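Local coordinates for protein migration inhibitory factor (Trichinella spiralis, PDB 1HFO) that is a nematode member of the macrophage migration inhibitory factor family, small cytokine-like proteins that assemble as trimers, at residues Ser20-Ser23 against Ala24-Asn28; Ser31-Gly34 against Ser35-Ala38; Gly65-Pro69 against Ser70-Asp74; Asn100-Gly103 against Asp104-Gly107. All coordinates share one frame; numbering follows the deposited sequence.

Contact 1: Ser20-Ser23 against Ala24-Asn28; sequences SSTS and ALVGN
The CG2 methyl of Val26 lies 3.2 Å from Thr22 O, the same carbonyl oxygen that receives the backbone hydrogen bond of Val26 N. Its torsion explains the closeness: with CG1 anti to the backbone N (chi1 173°), CG2 takes the place beside that nitrogen and turns back along the helix. There it also meets the other beta-branched side chain, Thr22 CG2 to Val26 CG2 at 4.3 Å. Both residues touch Phe3 of strand 2-7, so this side of helix 18-30 packs on the sheet of a beta-alpha-beta unit. Leu25, one step round, sets its CB 3.5 Å from Ser21 O, and its side chain touches His82 of helix 69-87. Ala24 lies on an exposed side, its CB 3.4 Å from Ser20 O.

Four successive i to i+4 bonds carry the helix through the contact, from Ala24 N to Ser20 O (2.9 Å) to Gly27 N to Ser23 O (3.1 Å). The hydroxyls turn back into the preceding turn: Thr22 OG1 (chi1 -53°) bonds Phe18 O and also His82 NE2, Ser23 OG (chi1 -65°) bonds Leu19 O, and Ser21 OG bonds Asp17 O and Phe18 O. Short hydroxylated residues thus suit this helix: with their polar ends engaged by helix carbonyls, and by His82 at Thr22, Thr22 and Ser23 can be buried against apolar neighbours, probably at little electrostatic cost.

Contact 2: Ser31-Gly34 against Ser35-Ala38; sequences SKPG and SYVA
The phenol ring of Tyr36 takes Pro33 at its edge, with Pro33 CB in the ring plane, 4.0 Å from Tyr36 CD2, across a short 3-10 turn that follows helix 18-30. The rest of the pyrrolidine crosses at a slant, and Pro33 CD comes within 3.9 Å of the same Tyr36 CD2. Beyond the turn, the ring meets Trp108, the two planes inclined at about 60°, and it also touches Pro1 and Phe113. The phenol therefore belongs to the surroundings of Pro1, the N-terminal proline characteristic of the MIF family.

The turn lies in the connection from helix 18-30 to strand 38-42, within a beta-alpha-beta crossover. Just before it, Ser31, with positive phi, is the C-prime residue of a Schellman motif that ends the helix, Lys32 N bonding Gly27 O and Ser31 N bonding Asn28 O. Two i to i+3 bonds then shape the turn: Tyr36 N to Pro33 O at 3.0 Å and Val37 N to Gly34 O at 3.0 Å. Proline suits the entry because its ring holds phi near -68° and so stiffens the chain just where it begins to wind. Tyr36 O is taken up by Tyr95 OH of the second subunit. Val37 is buried and points toward 31-34, and its CG2, anti to the carbonyl carbon, rests 3.6 Å from Pro33 O and 4.0 Å from Gly34 CA.

Contact 3: Gly65-Pro69 against Ser70-Asp74; sequences GGIEP and SRNRD
Glu68 O is gripped by two amides of the following turn, Arg71 N at 2.8 Å and Asn72 N at 3.0 Å. Asn72 N approaches almost in line with the carbonyl bond, whereas Arg71 N stands 40° above the carbonyl plane; different directions of approach let one oxygen serve both. The carboxylate of the same glutamate also helps: water 1 donates to Glu68 OE1 at 2.7 Å and accepts from Ser70 N at 2.8 Å. CG of Glu68 sits between its backbone N and carbonyl carbon (chi1 64°), which folds the acid over the start of the helix. Water 2 plays a similar part one step on, donating to Pro69 O at 2.6 Å and accepting, more loosely, from Arg73 N. Pro69 fits here because its nitrogen has no hydrogen needing a partner.

Arg71 bends at chi3 (52°) and presents one face of its guanidinium to Gly66 O, 3.2 Å above its centre. That contact is probably electrostatic in the main, since none of the N-H groups is well aimed at the oxygen, which takes a hydrogen bond from His75 NE2. Gly66 has positive phi, where a CB would jam against the carbonyl O of Gly65. Asn72 turns its OD1 to the methyl Ile67 CG2, at 3.4 Å, and its ND2 bonds Asp104 O of the third subunit. Ile67 is buried against Phe98 of strand 94-100. This is the loop-to-helix junction of a beta-alpha-beta crossover, in which helix 69-87 links the adjacent parallel strands 57-63 and 94-100 of the MIF fold.

Contact 4: Asn100-Gly103 against Asp104-Gly107; sequences NLNG and DDVG
Asp105 OD2 is held by two waters that tie it to Asn102: water 3 donates to it at 2.6 Å and accepts from Asn102 N at 3.1 Å, while water 4 donates at 3.2 Å and accepts only weakly from Asn102 ND2. The two side chains run side by side in the same direction, their flat ends turned 60° apart, and ND2 of Asn102 stays 3.7 Å from Asp105 OD2, so solvent mediates between amide and acid. Matching first torsions, with CG beside the backbone N in both Asn102 (chi1 -69°) and Asp105 (chi1 -55°), set them alongside each other where both waters can bridge.

Under them the chain makes a tight turn from strand 94-100 into strand 106-108, which pairs antiparallel with strand 111-112 near the C terminus. Asp105 N bonds Asn102 O at 2.8 Å, and Val106 N bonds Gly103 O at 3.2 Å. Asp104 brings a carboxylate close to Phe113 OXT, a like-charge approach that Arg73 of a neighbouring subunit, in salt bridge with that terminus, probably eases. On the buried side Leu101 and Val106 cross at about a right angle, both touching Ile64, and Leu101 CD1 reaches Val106 CG2 at 3.9 Å.

How the contacts relate
All four contacts are local and follow one another along the chain, none nested in or crossing another. Contact 1 is a run of helix 18-30; contact 2 closes the turn after it and leads into strand 38-42. These two touch, Val26 CB packing on Val37 CG1 at 3.9 Å. Contact 3 closes the bend from strand 57-63 into helix 69-87, and contact 4 the turn after strand 94-100. Contacts 3 and 4 meet where Gly65 N probably bonds Asn100 OD1 (3.2 Å), joining the loop after strand 57-63 to the end of strand 94-100. Between subunits, contact 3 of one chain packs on contact 4 of another, while contacts 1, 2 and 4 reach the second subunit.

Contact 1: Ser20-Ser23 against Ala24-Asn28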
loop_
_atom_site.group_PDB
_atom_site.type_symbol
_atom_site.label_atom_id
_atom_site.label_comp_id
_atom_site.label_asym_id
_atom_site.label_seq_id
_atom_site.Cartn_x
_atom_site.Cartn_y
_atom_site.Cartn_z
ATOM N N SER A 20 -20.031 -2.563 -3.914
ATOM C CA SER A 20 -20.955 -3.495 -3.297
ATOM C C SER A 20 -20.633 -4.957 -3.638
ATOM O O SER A 20 -20.569 -5.803 -2.752
ATOM C CB SER A 20 -22.404 -3.171 -3.707
ATOM O OG SER A 20 -22.597 -3.337 -5.101
ATOM N N SER A 21 -20.429 -5.257 -4.919
ATOM C CA SER A 21 -20.164 -6.634 -5.318
ATOM C C SER A 21 -18.862 -7.161 -4.741
ATOM O O SER A 21 -18.773 -8.338 -4.412
ATOM C CB SER A 21 -20.134 -6.783 -6.844
ATOM O OG SER A 21 -19.151 -5.974 -7.463
ATOM N N THR A 22 -17.870 -6.287 -4.636
ATOM C CA THR A 22 -16.575 -6.681 -4.101
ATOM C C THR A 22 -16.705 -6.863 -2.582
ATOM O O THR A 22 -16.187 -7.828 -2.019
ATOM C CB THR A 22 -15.516 -5.619 -4.460
ATOM O OG1 THR A 22 -15.535 -5.376 -5.883
ATOM C CG2 THR A 22 -14.136 -6.094 -4.052
ATOM N N SER A 23 -17.428 -5.958 -1.925
ATOM C CA SER A 23 -17.621 -6.088 -0.465
ATOM C C SER A 23 -18.313 -7.415 -0.156
ATOM O O SER A 23 -17.952 -8.137 0.767
ATOM C CB SER A 23 -18.489 -4.965 0.075
ATOM O OG SER A 23 -17.869 -3.704 -0.054
ATOM N N ALA A 24 -19.339 -7.726 -0.939
ATOM C CA ALA A 24 -20.069 -8.967 -0.771
ATOM C C ALA A 24 -19.156 -10.178 -0.964
ATOM O O ALA A 24 -19.147 -11.083 -0.156
ATOM C CB ALA A 24 -21.235 -9.034 -1.772
ATOM N N LEU A 25 -18.373 -10.186 -2.040
ATOM C CA LEU A 25 -17.497 -11.316 -2.310
ATOM C C LEU A 25 -16.426 -11.528 -1.235
ATOM O O LEU A 25 -16.173 -12.660 -0.818
ATOM C CB LEU A 25 -16.821 -11.130 -3.670
ATOM C CG LEU A 25 -15.905 -12.277 -4.094
ATOM C CD1 LEU A 25 -16.695 -13.561 -4.230
ATOM C CD2 LEU A 25 -15.237 -11.905 -5.406
ATOM N N VAL A 26 -15.801 -10.436 -0.801
ATOM C CA VAL A 26 -14.766 -10.537 0.219
ATOM C C VAL A 26 -15.326 -11.102 1.522
ATOM O O VAL A 26 -14.728 -11.970 2.136
ATOM C CB VAL A 26 -14.140 -9.164 0.510
ATOM C CG1 VAL A 26 -13.186 -9.290 1.698
ATOM C CG2 VAL A 26 -13.378 -8.654 -0.720
ATOM N N GLY A 27 -16.473 -10.594 1.953
ATOM C CA GLY A 27 -17.061 -11.074 3.193
ATOM C C GLY A 27 -17.486 -12.520 3.086
ATOM O O GLY A 27 -17.264 -13.332 3.984
ATOM N N ASN A 28 -18.109 -12.853 1.970
ATOM C CA ASN A 28 -18.550 -14.213 1.792
ATOM C C ASN A 28 -17.356 -15.193 1.725
ATOM O O ASN A 28 -17.399 -16.235 2.376
ATOM C CB ASN A 28 -19.484 -14.308 0.559
ATOM C CG ASN A 28 -20.785 -13.462 0.721
ATOM O OD1 ASN A 28 -21.353 -13.370 1.815
ATOM N ND2 ASN A 28 -21.261 -12.868 -0.384
#

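Contact 2: Ser31-Gly34 against Ser35-Ala38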
loop_
_atom_site.group_PDB
_atom_site.type_symbol
_atom_site.label_atom_id
_atom_site.label_comp_id
_atom_site.label_asym_id
_atom_site.label_seq_id
_atom_site.Cartn_x
_atom_site.Cartn_y
_atom_site.Cartn_z
ATOM N N SER A 31 -15.749 -15.283 5.175
ATOM C CA SER A 31 -16.743 -15.548 6.218
ATOM C C SER A 31 -16.707 -14.498 7.323
ATOM O O SER A 31 -16.724 -14.824 8.518
ATOM C CB SER A 31 -16.545 -16.949 6.810
ATOM O OG SER A 31 -16.886 -17.946 5.857
ATOM N N LYS A 32 -16.641 -13.231 6.916
ATOM C CA LYS A 32 -16.637 -12.120 7.861
ATOM C C LYS A 32 -17.869 -11.255 7.616
ATOM O O LYS A 32 -18.403 -11.227 6.513
ATOM C CB LYS A 32 -15.380 -11.254 7.700
ATOM C CG LYS A 32 -14.098 -11.946 8.151
ATOM C CD LYS A 32 -14.223 -12.401 9.589
ATOM C CE LYS A 32 -12.938 -13.057 10.073
ATOM N NZ LYS A 32 -11.850 -12.060 10.233
ATOM N N PRO A 33 -18.326 -10.531 8.640
ATOM C CA PRO A 33 -19.504 -9.685 8.442
ATOM C C PRO A 33 -19.174 -8.535 7.511
ATOM O O PRO A 33 -18.070 -7.988 7.549
ATOM C CB PRO A 33 -19.837 -9.194 9.860
ATOM C CG PRO A 33 -19.149 -10.188 10.766
ATOM C CD PRO A 33 -17.868 -10.479 10.040
ATOM N N GLY A 34 -20.140 -8.147 6.686
ATOM C CA GLY A 34 -19.910 -7.050 5.769
ATOM C C GLY A 34 -19.527 -5.742 6.439
ATOM O O GLY A 34 -18.872 -4.901 5.829
ATOM N N SER A 35 -19.928 -5.553 7.696
ATOM C CA SER A 35 -19.638 -4.329 8.409
ATOM C C SER A 35 -18.145 -4.134 8.668
ATOM O O SER A 35 -17.679 -3.015 8.878
ATOM C CB SER A 35 -20.419 -4.315 9.728
ATOM O OG SER A 35 -20.294 -5.560 10.377
ATOM N N TYR A 36 -17.398 -5.236 8.630
ATOM C CA TYR A 36 -15.951 -5.196 8.830
ATOM C C TYR A 36 -15.191 -5.229 7.500
ATOM O O TYR A 36 -13.965 -5.247 7.492
ATOM C CB TYR A 36 -15.504 -6.379 9.674
ATOM C CG TYR A 36 -15.911 -6.276 11.122
ATOM C CD1 TYR A 36 -15.173 -5.501 12.010
ATOM C CD2 TYR A 36 -17.042 -6.943 11.594
ATOM C CE1 TYR A 36 -15.556 -5.388 13.360
ATOM C CE2 TYR A 36 -17.430 -6.834 12.935
ATOM C CZ TYR A 36 -16.678 -6.054 13.808
ATOM O OH TYR A 36 -17.041 -5.955 15.146
ATOM N N VAL A 37 -15.908 -5.238 6.377
ATOM C CA VAL A 37 -15.224 -5.291 5.083
ATOM C C VAL A 37 -14.989 -3.922 4.458
ATOM O O VAL A 37 -15.936 -3.134 4.272
ATOM C CB VAL A 37 -16.014 -6.142 4.074
ATOM C CG1 VAL A 37 -15.295 -6.133 2.706
ATOM C CG2 VAL A 37 -16.151 -7.542 4.590
ATOM N N ALA A 38 -13.727 -3.630 4.139
ATOM C CA ALA A 38 -13.397 -2.367 3.500
ATOM C C ALA A 38 -12.850 -2.681 2.121
ATOM O O ALA A 38 -12.044 -3.603 1.953
ATOM C CB ALA A 38 -12.356 -1.585 4.318
#

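Contact 3: Gly65-Pro69 against Ser70-Asp74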
loop_
_atom_site.group_PDB
_atom_site.type_symbol
_atom_site.label_atom_id
_atom_site.label_comp_id
_atom_site.label_asym_id
_atom_site.label_seq_id
_atom_site.Cartn_x
_atom_site.Cartn_y
_atom_site.Cartn_z
ATOM N N GLY A 65 -7.366 -14.002 9.865
ATOM C CA GLY A 65 -7.923 -15.326 9.662
ATOM C C GLY A 65 -8.598 -15.470 8.306
ATOM O O GLY A 65 -8.889 -14.491 7.612
ATOM N N GLY A 66 -8.847 -16.711 7.917
ATOM C CA GLY A 66 -9.487 -16.957 6.637
ATOM C C GLY A 66 -8.510 -16.979 5.485
ATOM O O GLY A 66 -8.851 -17.410 4.381
ATOM N N ILE A 67 -7.291 -16.507 5.732
ATOM C CA ILE A 67 -6.261 -16.480 4.703
ATOM C C ILE A 67 -5.094 -17.360 5.123
ATOM O O ILE A 67 -4.563 -17.229 6.231
ATOM C CB ILE A 67 -5.749 -15.035 4.445
ATOM C CG1 ILE A 67 -6.824 -14.234 3.700
ATOM C CG2 ILE A 67 -4.452 -15.061 3.637
ATOM C CD1 ILE A 67 -6.425 -12.804 3.389
ATOM N N GLU A 68 -4.713 -18.268 4.233
ATOM C CA GLU A 68 -3.613 -19.181 4.477
ATOM C C GLU A 68 -3.363 -19.951 3.195
ATOM O O GLU A 68 -4.237 -20.034 2.335
ATOM C CB GLU A 68 -3.949 -20.156 5.613
ATOM C CG GLU A 68 -5.109 -21.092 5.313
ATOM C CD GLU A 68 -5.308 -22.143 6.390
ATOM O OE1 GLU A 68 -4.339 -22.876 6.687
ATOM O OE2 GLU A 68 -6.430 -22.247 6.936
ATOM N N PRO A 69 -2.154 -20.514 3.046
ATOM C CA PRO A 69 -1.763 -21.287 1.867
ATOM C C PRO A 69 -2.830 -22.254 1.350
ATOM O O PRO A 69 -3.124 -22.277 0.159
ATOM C CB PRO A 69 -0.510 -22.012 2.344
ATOM C CG PRO A 69 0.134 -20.967 3.210
ATOM C CD PRO A 69 -1.047 -20.459 4.022
ATOM N N SER A 70 -3.415 -23.034 2.255
ATOM C CA SER A 70 -4.422 -24.023 1.880
ATOM C C SER A 70 -5.759 -23.425 1.461
ATOM O O SER A 70 -6.740 -24.155 1.306
ATOM C CB SER A 70 -4.658 -25.005 3.034
ATOM O OG SER A 70 -5.495 -24.446 4.033
ATOM N N ARG A 71 -5.807 -22.109 1.277
ATOM C CA ARG A 71 -7.049 -21.462 0.876
ATOM C C ARG A 71 -6.896 -20.375 -0.167
ATOM O O ARG A 71 -7.857 -20.021 -0.845
ATOM C CB ARG A 71 -7.750 -20.877 2.099
ATOM C CG ARG A 71 -8.385 -21.925 2.983
ATOM C CD ARG A 71 -9.226 -21.290 4.055
ATOM N NE ARG A 71 -10.192 -20.338 3.505
ATOM C CZ ARG A 71 -11.083 -19.687 4.246
ATOM N NH1 ARG A 71 -11.125 -19.895 5.555
ATOM N NH2 ARG A 71 -11.924 -18.824 3.689
ATOM N N ASN A 72 -5.688 -19.840 -0.294
ATOM C CA ASN A 72 -5.445 -18.758 -1.230
ATOM C C ASN A 72 -5.703 -19.072 -2.689
ATOM O O ASN A 72 -5.997 -18.171 -3.466
ATOM C CB ASN A 72 -4.026 -18.209 -1.044
ATOM C CG ASN A 72 -3.837 -17.568 0.328
ATOM O OD1 ASN A 72 -4.798 -17.048 0.899
ATOM N ND2 ASN A 72 -2.611 -17.599 0.858
ATOM N N ARG A 73 -5.583 -20.335 -3.075
ATOM C CA ARG A 73 -5.832 -20.694 -4.464
ATOM C C ARG A 73 -7.302 -20.449 -4.806
ATOM O O ARG A 73 -7.617 -19.866 -5.840
ATOM C CB ARG A 73 -5.467 -22.157 -4.689
ATOM C CG ARG A 73 -5.404 -22.574 -6.144
ATOM C CD ARG A 73 -4.231 -23.519 -6.361
ATOM N NE ARG A 73 -2.955 -22.806 -6.356
ATOM C CZ ARG A 73 -1.766 -23.395 -6.265
ATOM N NH1 ARG A 73 -1.682 -24.716 -6.165
ATOM N NH2 ARG A 73 -0.657 -22.664 -6.292
ATOM N N ASP A 74 -8.200 -20.893 -3.935
ATOM C CA ASP A 74 -9.625 -20.692 -4.170
ATOM C C ASP A 74 -9.926 -19.194 -4.100
ATOM O O ASP A 74 -10.654 -18.646 -4.934
ATOM C CB ASP A 74 -10.456 -21.443 -3.128
ATOM C CG ASP A 74 -11.946 -21.356 -3.406
ATOM O OD1 ASP A 74 -12.306 -20.967 -4.538
ATOM O OD2 ASP A 74 -12.753 -21.678 -2.506
HETATM O O HOH W 1 -2.405 -23.193 4.863
HETATM O O HOH W 2 -4.931 -23.098 -1.499
#

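Contact 4: Asn100-Gly103 against Asp104-Gly107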
loop_
_atom_site.group_PDB
_atom_site.type_symbol
_atom_site.label_atom_id
_atom_site.label_comp_id
_atom_site.label_asym_id
_atom_site.label_seq_id
_atom_site.Cartn_x
_atom_site.Cartn_y
_atom_site.Cartn_z
ATOM N N ASN A 100 -2.389 -12.704 5.978
ATOM C CA ASN A 100 -3.084 -13.187 7.165
ATOM C C ASN A 100 -2.568 -12.323 8.319
ATOM O O ASN A 100 -1.402 -12.420 8.700
ATOM C CB ASN A 100 -2.743 -14.663 7.385
ATOM C CG ASN A 100 -3.311 -15.224 8.681
ATOM O OD1 ASN A 100 -4.281 -14.704 9.237
ATOM N ND2 ASN A 100 -2.711 -16.319 9.158
ATOM N N LEU A 101 -3.430 -11.457 8.845
ATOM C CA LEU A 101 -3.061 -10.542 9.927
ATOM C C LEU A 101 -3.258 -11.121 11.324
ATOM O O LEU A 101 -4.106 -11.980 11.539
ATOM C CB LEU A 101 -3.913 -9.269 9.823
ATOM C CG LEU A 101 -3.908 -8.593 8.449
ATOM C CD1 LEU A 101 -5.129 -7.697 8.260
ATOM C CD2 LEU A 101 -2.623 -7.799 8.303
ATOM N N ASN A 102 -2.465 -10.640 12.279
ATOM C CA ASN A 102 -2.645 -11.057 13.669
ATOM C C ASN A 102 -3.507 -9.967 14.279
ATOM O O ASN A 102 -3.308 -8.787 14.001
ATOM C CB ASN A 102 -1.310 -11.143 14.409
ATOM C CG ASN A 102 -0.454 -12.281 13.907
ATOM O OD1 ASN A 102 -0.964 -13.356 13.604
ATOM N ND2 ASN A 102 0.854 -12.061 13.833
ATOM N N GLY A 103 -4.462 -10.368 15.102
ATOM C CA GLY A 103 -5.349 -9.404 15.718
ATOM C C GLY A 103 -4.625 -8.267 16.398
ATOM O O GLY A 103 -5.085 -7.127 16.344
ATOM N N ASP A 104 -3.497 -8.575 17.043
ATOM C CA ASP A 104 -2.733 -7.545 17.746
ATOM C C ASP A 104 -2.117 -6.496 16.837
ATOM O O ASP A 104 -1.677 -5.458 17.326
ATOM C CB ASP A 104 -1.611 -8.152 18.603
ATOM C CG ASP A 104 -2.137 -8.973 19.766
ATOM O OD1 ASP A 104 -3.226 -8.641 20.293
ATOM O OD2 ASP A 104 -1.460 -9.940 20.164
ATOM N N ASP A 105 -2.080 -6.745 15.529
ATOM C CA ASP A 105 -1.493 -5.775 14.602
ATOM C C ASP A 105 -2.546 -4.950 13.863
ATOM O O ASP A 105 -2.243 -4.221 12.923
ATOM C CB ASP A 105 -0.594 -6.493 13.592
ATOM C CG ASP A 105 0.476 -7.336 14.270
ATOM O OD1 ASP A 105 0.883 -6.992 15.406
ATOM O OD2 ASP A 105 0.914 -8.335 13.669
ATOM N N VAL A 106 -3.790 -5.039 14.307
ATOM C CA VAL A 106 -4.859 -4.318 13.632
ATOM C C VAL A 106 -5.670 -3.423 14.545
ATOM O O VAL A 106 -6.300 -3.898 15.490
ATOM C CB VAL A 106 -5.845 -5.287 12.933
ATOM C CG1 VAL A 106 -7.007 -4.504 12.347
ATOM C CG2 VAL A 106 -5.105 -6.083 11.837
ATOM N N GLY A 107 -5.593 -2.126 14.275
ATOM C CA GLY A 107 -6.366 -1.164 15.044
ATOM C C GLY A 107 -7.717 -0.931 14.391
ATOM O O GLY A 107 -7.856 -0.825 13.174
HETATM O O HOH W 3 -0.178 -8.798 11.378
HETATM O O HOH W 4 1.510 -10.108 16.228
#